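Local coordinates for outer membrane protein Omp121 (Bacteroides thetaiotaomicron, PDB 5FQ8) that probably imports nutrients across the outer membrane as a TonB-dependent receptor, at residues B[817-822]-B[905-910]; B[53-58]-B[934-939]. All coordinates share one frame; numbering follows the deposited sequence.

Overall arrangement
The two contacts lie with their centres about 9 Å apart, on the same side of the chain's centre. Interaction 1 pairs strands 815-825 and 899-915 of the transmembrane barrel, whereas interaction 2 joins the plug domain, at the end of helix 49-54, to strand 928-941. Because 899-915 and 928-941 are neighbours in the barrel wall, the contacts abut: Val910 N to Gly935 O and Asn937 N to Arg908 O are probable backbone hydrogen bonds between them. Along the chain, interaction 1 is nested inside the loop that interaction 2 closes. Together they trace a path from adjoining wall strands to the plug that they enclose, as expected for a TonB-dependent receptor.

Interaction 1: B[817-822]-B[905-910]; sequences LGIDFD and VKLRSV
Methyl CD1 of Leu907 is the main bump of this contact, and Ile819 and Phe821 form the hollow that receives it. It sits over one face of the Phe821 ring, 4.0 Å from the ring centroid and 20° off the normal, a CH-pi contact, and Ile819 CG2, 3.9 Å from Leu907 CD1, closes the neighbouring side of the hollow. Leu907 carries CG opposite its own backbone N (chi1 -175°), which swings the isobutyl group back over this hollow. Further along, the side chains of Ile819 and Val910 run side by side, CG1 of the first 4.2 Å from CG2 of the second.

A beta bulge lies beside this hollow and probably helps to shape it. The antiparallel register slips by one residue between Asp820-Ser909 and Phe821-Leu907, with Leu907 at the centre of an inverse gamma turn. Asp820 N to Ser909 O is a nearly straight bond of 3.1 Å; at the bulge, Arg908 N reaches Asp820 O only weakly. Asp822 and Lys906 then bond reciprocally through N and O.

On the other face, the Arg908 chain bends at chi2 and chi3, so that NH1 meets Asp822 OD2 at 3.0 Å. The oxygen lies in the guanidinium plane but is approached from above the carboxylate, the two planes being 75° apart. Lys906 CD lies against a guanidinium face, while Lys906 NZ and Arg908 NH2 both bind Glu952; Arg824 also grips Asp822. A leucine in place of Arg908 would probably leave Asp822 without its mate across the strands and Glu952 short of one positive partner.

The chemistry is thus two-sided: apolar groups, with a bound detergent near Val910, are consistent with a membrane-facing surface, and the charged network with the barrel interior, where Lys67 of the plug makes a long, weak ion pair with Asp820 and a weak hydrogen bond with Ser909.

Interaction 2: B[53-58]-B[934-939]; sequences AESRTS and YGNNLF
Tyr934 meets Ser55 and Arg56 with its ring, and Asn936, two residues on, meets Ser55 and Thr57 with its amide end. Tyr934, Ser55 and Asn936 have the most surface buried here, within a modest total of 189 Å².

The tyrosine ring leans against the turn that follows helix 49-54. Arg56 CB stands 4.1 Å from the ring centroid, 29° off the normal, which makes an off-centre CH-pi contact; Arg56 CG lies over the same ring, displaced toward its rim. Tyr934 CG lies between its backbone N and carbonyl carbon (chi1 61°), an orientation that sends the ring across to the turn. Ser55 O approaches the ring obliquely, 3.1 Å from Tyr934 CD2.

Arg56 is the first residue to leave helical geometry, with a positive phi of 59°, while its N still bonds to Ala53 O at 2.9 Å. Beyond the ring its guanidinium turns away to a salt bridge with Asp136. The phenol OH of Tyr934 bonds to Gln184.

Ser55 presents OG to the Asn936 amide group, 3.4 Å from Asn936 CG. The methyl CG2 of Thr57 packs on that same amide end, the two side chains crossing at about a right angle, while Thr57 OG1 bonds to Asp59 O.

In chemical terms, hydrocarbon on aromatic carries the Tyr934 end of the contact, and the Asn936 amide lies among the Ser55 hydroxyl and the Thr57 methyl. Plug and wall thus meet here over a small surface with no salt bridge between these two segments, and Arg56 and Tyr934 are each held by further partners, Asp136 and Gln184.

Interaction 1: B[817-822]-B[905-910]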
loop_
_atom_site.group_PDB
_atom_site.type_symbol
_atom_site.label_atom_id
_atom_site.label_comp_id
_atom_site.label_asym_id
_atom_site.label_seq_id
_atom_site.Cartn_x
_atom_site.Cartn_y
_atom_site.Cartn_z
ATOM N N LEU B 817 -3.640 53.867 10.652
ATOM C CA LEU B 817 -4.364 53.327 9.513
ATOM C C LEU B 817 -3.392 53.032 8.392
ATOM O O LEU B 817 -2.501 53.828 8.108
ATOM C CB LEU B 817 -5.443 54.270 9.013
ATOM C CG LEU B 817 -6.389 53.635 8.015
ATOM C CD1 LEU B 817 -7.023 52.466 8.668
ATOM C CD2 LEU B 817 -7.439 54.617 7.649
ATOM N N GLY B 818 -3.567 51.878 7.773
ATOM C CA GLY B 818 -2.723 51.472 6.671
ATOM C C GLY B 818 -3.546 50.907 5.543
ATOM O O GLY B 818 -4.456 50.111 5.764
ATOM N N ILE B 819 -3.255 51.338 4.325
ATOM C CA ILE B 819 -4.016 50.930 3.156
ATOM C C ILE B 819 -3.018 50.634 2.059
ATOM O O ILE B 819 -2.291 51.534 1.629
ATOM C CB ILE B 819 -5.003 52.011 2.700
ATOM C CG1 ILE B 819 -5.984 52.313 3.814
ATOM C CG2 ILE B 819 -5.775 51.519 1.531
ATOM C CD1 ILE B 819 -7.089 53.222 3.406
ATOM N N ASP B 820 -2.966 49.385 1.613
ATOM C CA ASP B 820 -2.029 48.988 0.577
ATOM C C ASP B 820 -2.774 48.438 -0.629
ATOM O O ASP B 820 -3.735 47.678 -0.485
ATOM C CB ASP B 820 -1.044 47.971 1.119
ATOM C CG ASP B 820 -0.422 48.424 2.387
ATOM O OD1 ASP B 820 -1.120 48.400 3.412
ATOM O OD2 ASP B 820 0.754 48.823 2.356
ATOM N N PHE B 821 -2.335 48.833 -1.813
ATOM C CA PHE B 821 -2.913 48.374 -3.060
ATOM C C PHE B 821 -1.854 47.612 -3.816
ATOM O O PHE B 821 -0.713 48.059 -3.900
ATOM C CB PHE B 821 -3.428 49.538 -3.902
ATOM C CG PHE B 821 -4.692 50.114 -3.395
ATOM C CD1 PHE B 821 -4.676 51.064 -2.418
ATOM C CD2 PHE B 821 -5.892 49.681 -3.872
ATOM C CE1 PHE B 821 -5.832 51.579 -1.938
ATOM C CE2 PHE B 821 -7.049 50.194 -3.397
ATOM C CZ PHE B 821 -7.023 51.144 -2.429
ATOM N N ASP B 822 -2.231 46.457 -4.336
ATOM C CA ASP B 822 -1.356 45.644 -5.164
ATOM C C ASP B 822 -1.802 45.825 -6.596
ATOM O O ASP B 822 -2.996 45.738 -6.887
ATOM C CB ASP B 822 -1.420 44.173 -4.766
ATOM C CG ASP B 822 -0.126 43.450 -5.014
ATOM O OD1 ASP B 822 0.595 43.823 -5.958
ATOM O OD2 ASP B 822 0.171 42.509 -4.255
ATOM N N VAL B 905 -5.869 44.864 -9.948
ATOM C CA VAL B 905 -5.599 45.807 -8.870
ATOM C C VAL B 905 -6.281 45.252 -7.635
ATOM O O VAL B 905 -7.440 44.838 -7.701
ATOM C CB VAL B 905 -6.108 47.235 -9.153
ATOM C CG1 VAL B 905 -5.781 48.111 -7.990
ATOM C CG2 VAL B 905 -5.493 47.818 -10.411
ATOM N N LYS B 906 -5.575 45.243 -6.514
ATOM C CA LYS B 906 -6.113 44.628 -5.313
ATOM C C LYS B 906 -5.970 45.539 -4.104
ATOM O O LYS B 906 -4.884 46.057 -3.835
ATOM C CB LYS B 906 -5.427 43.293 -5.046
ATOM C CG LYS B 906 -6.358 42.253 -4.512
ATOM C CD LYS B 906 -5.648 40.956 -4.287
ATOM C CE LYS B 906 -5.817 40.025 -5.440
ATOM N NZ LYS B 906 -5.058 38.797 -5.168
ATOM N N LEU B 907 -7.068 45.728 -3.379
ATOM C CA LEU B 907 -6.991 46.206 -2.008
ATOM C C LEU B 907 -6.380 45.104 -1.152
ATOM O O LEU B 907 -7.090 44.277 -0.572
ATOM C CB LEU B 907 -8.370 46.614 -1.500
ATOM C CG LEU B 907 -8.381 47.250 -0.108
ATOM C CD1 LEU B 907 -7.291 48.284 0.031
ATOM C CD2 LEU B 907 -9.717 47.871 0.194
ATOM N N ARG B 908 -5.052 45.081 -1.085
ATOM C CA ARG B 908 -4.337 43.985 -0.443
ATOM C C ARG B 908 -4.677 43.887 1.038
ATOM O O ARG B 908 -5.131 42.846 1.508
ATOM C CB ARG B 908 -2.841 44.186 -0.646
ATOM C CG ARG B 908 -1.979 43.012 -0.288
ATOM C CD ARG B 908 -1.660 42.177 -1.502
ATOM N NE ARG B 908 -2.570 41.052 -1.584
ATOM C CZ ARG B 908 -2.573 40.159 -2.552
ATOM N NH1 ARG B 908 -1.709 40.249 -3.540
ATOM N NH2 ARG B 908 -3.458 39.189 -2.521
ATOM N N SER B 909 -4.479 44.972 1.789
ATOM C CA SER B 909 -4.713 44.965 3.228
ATOM C C SER B 909 -5.163 46.330 3.717
ATOM O O SER B 909 -4.812 47.361 3.144
ATOM C CB SER B 909 -3.455 44.567 3.984
ATOM O OG SER B 909 -2.433 45.516 3.762
ATOM N N VAL B 910 -5.930 46.326 4.802
ATOM C CA VAL B 910 -6.262 47.535 5.554
ATOM C C VAL B 910 -6.178 47.215 7.042
ATOM O O VAL B 910 -6.851 46.298 7.518
ATOM C CB VAL B 910 -7.662 48.066 5.201
ATOM C CG1 VAL B 910 -8.022 49.217 6.108
ATOM C CG2 VAL B 910 -7.714 48.502 3.772
#

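Interaction 2: B[53-58]-B[934-939]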
loop_
_atom_site.group_PDB
_atom_site.type_symbol
_atom_site.label_atom_id
_atom_site.label_comp_id
_atom_site.label_asym_id
_atom_site.label_seq_id
_atom_site.Cartn_x
_atom_site.Cartn_y
_atom_site.Cartn_z
ATOM N N ALA B 53 3.813 41.732 11.274
ATOM C CA ALA B 53 2.839 41.089 12.132
ATOM C C ALA B 53 1.524 41.827 12.247
ATOM O O ALA B 53 0.527 41.214 12.630
ATOM C CB ALA B 53 3.422 40.904 13.530
ATOM N N GLU B 54 1.484 43.122 11.939
ATOM C CA GLU B 54 0.252 43.872 12.144
ATOM C C GLU B 54 -0.912 43.253 11.394
ATOM O O GLU B 54 -2.059 43.343 11.841
ATOM C CB GLU B 54 0.437 45.322 11.717
ATOM C CG GLU B 54 0.883 45.497 10.273
ATOM C CD GLU B 54 0.721 46.919 9.759
ATOM O OE1 GLU B 54 0.355 47.801 10.562
ATOM O OE2 GLU B 54 0.956 47.144 8.549
ATOM N N SER B 55 -0.630 42.588 10.273
ATOM C CA SER B 55 -1.677 42.031 9.434
ATOM C C SER B 55 -2.309 40.786 10.036
ATOM O O SER B 55 -3.419 40.422 9.637
ATOM C CB SER B 55 -1.112 41.728 8.051
ATOM O OG SER B 55 -2.156 41.575 7.110
ATOM N N ARG B 56 -1.636 40.142 10.991
ATOM C CA ARG B 56 -2.120 38.948 11.694
ATOM C C ARG B 56 -2.402 37.801 10.743
ATOM O O ARG B 56 -3.213 36.919 11.030
ATOM C CB ARG B 56 -3.364 39.236 12.543
ATOM C CG ARG B 56 -3.166 40.251 13.647
ATOM C CD ARG B 56 -1.853 40.045 14.370
ATOM N NE ARG B 56 -1.868 38.887 15.247
ATOM C CZ ARG B 56 -0.803 38.455 15.902
ATOM N NH1 ARG B 56 0.347 39.080 15.766
ATOM N NH2 ARG B 56 -0.883 37.394 16.677
ATOM N N THR B 57 -1.754 37.797 9.598
ATOM C CA THR B 57 -1.788 36.613 8.769
ATOM C C THR B 57 -1.002 35.509 9.455
ATOM O O THR B 57 -0.050 35.771 10.192
ATOM C CB THR B 57 -1.188 36.926 7.417
ATOM O OG1 THR B 57 0.218 37.139 7.574
ATOM C CG2 THR B 57 -1.818 38.176 6.865
ATOM N N SER B 58 -1.406 34.260 9.212
ATOM C CA SER B 58 -0.721 33.107 9.791
ATOM C C SER B 58 0.710 32.988 9.322
ATOM O O SER B 58 1.473 32.203 9.882
ATOM C CB SER B 58 -1.445 31.828 9.422
ATOM O OG SER B 58 -1.065 31.438 8.125
ATOM N N TYR B 934 -8.602 44.606 11.131
ATOM C CA TYR B 934 -7.882 44.488 9.878
ATOM C C TYR B 934 -8.741 43.763 8.863
ATOM O O TYR B 934 -9.787 43.200 9.184
ATOM C CB TYR B 934 -6.545 43.780 10.063
ATOM C CG TYR B 934 -6.667 42.374 10.576
ATOM C CD1 TYR B 934 -7.027 42.120 11.893
ATOM C CD2 TYR B 934 -6.401 41.305 9.755
ATOM C CE1 TYR B 934 -7.132 40.845 12.366
ATOM C CE2 TYR B 934 -6.498 40.033 10.219
ATOM C CZ TYR B 934 -6.865 39.797 11.525
ATOM O OH TYR B 934 -6.963 38.497 11.981
ATOM N N GLY B 935 -8.283 43.814 7.619
ATOM C CA GLY B 935 -8.898 43.126 6.504
ATOM C C GLY B 935 -7.876 42.899 5.416
ATOM O O GLY B 935 -7.088 43.795 5.115
ATOM N N ASN B 936 -7.842 41.716 4.831
ATOM C CA ASN B 936 -6.884 41.429 3.781
ATOM C C ASN B 936 -7.593 40.813 2.589
ATOM O O ASN B 936 -8.657 40.207 2.731
ATOM C CB ASN B 936 -5.794 40.511 4.292
ATOM C CG ASN B 936 -5.052 41.109 5.446
ATOM O OD1 ASN B 936 -4.899 42.317 5.530
ATOM N ND2 ASN B 936 -4.603 40.272 6.361
ATOM N N ASN B 937 -6.991 40.977 1.410
ATOM C CA ASN B 937 -7.554 40.464 0.165
ATOM C C ASN B 937 -9.017 40.893 0.063
ATOM O O ASN B 937 -9.931 40.076 -0.024
ATOM C CB ASN B 937 -7.390 38.941 0.108
ATOM C CG ASN B 937 -7.583 38.358 -1.295
ATOM O OD1 ASN B 937 -7.091 38.884 -2.291
ATOM N ND2 ASN B 937 -8.293 37.251 -1.365
ATOM N N LEU B 938 -9.225 42.209 0.117
ATOM C CA LEU B 938 -10.549 42.754 0.376
ATOM C C LEU B 938 -11.360 42.990 -0.881
ATOM O O LEU B 938 -12.572 42.782 -0.878
ATOM C CB LEU B 938 -10.430 44.055 1.162
ATOM C CG LEU B 938 -10.253 43.876 2.663
ATOM C CD1 LEU B 938 -10.333 45.200 3.362
ATOM C CD2 LEU B 938 -11.318 42.936 3.178
ATOM N N PHE B 939 -10.728 43.421 -1.960
ATOM C CA PHE B 939 -11.463 43.675 -3.187
ATOM C C PHE B 939 -10.482 43.566 -4.337
ATOM O O PHE B 939 -9.342 43.999 -4.215
ATOM C CB PHE B 939 -12.118 45.056 -3.140
ATOM C CG PHE B 939 -13.277 45.206 -4.056
ATOM C CD1 PHE B 939 -13.081 45.462 -5.403
ATOM C CD2 PHE B 939 -14.567 45.105 -3.573
ATOM C CE1 PHE B 939 -14.148 45.612 -6.265
ATOM C CE2 PHE B 939 -15.647 45.251 -4.425
ATOM C CZ PHE B 939 -15.436 45.508 -5.780
#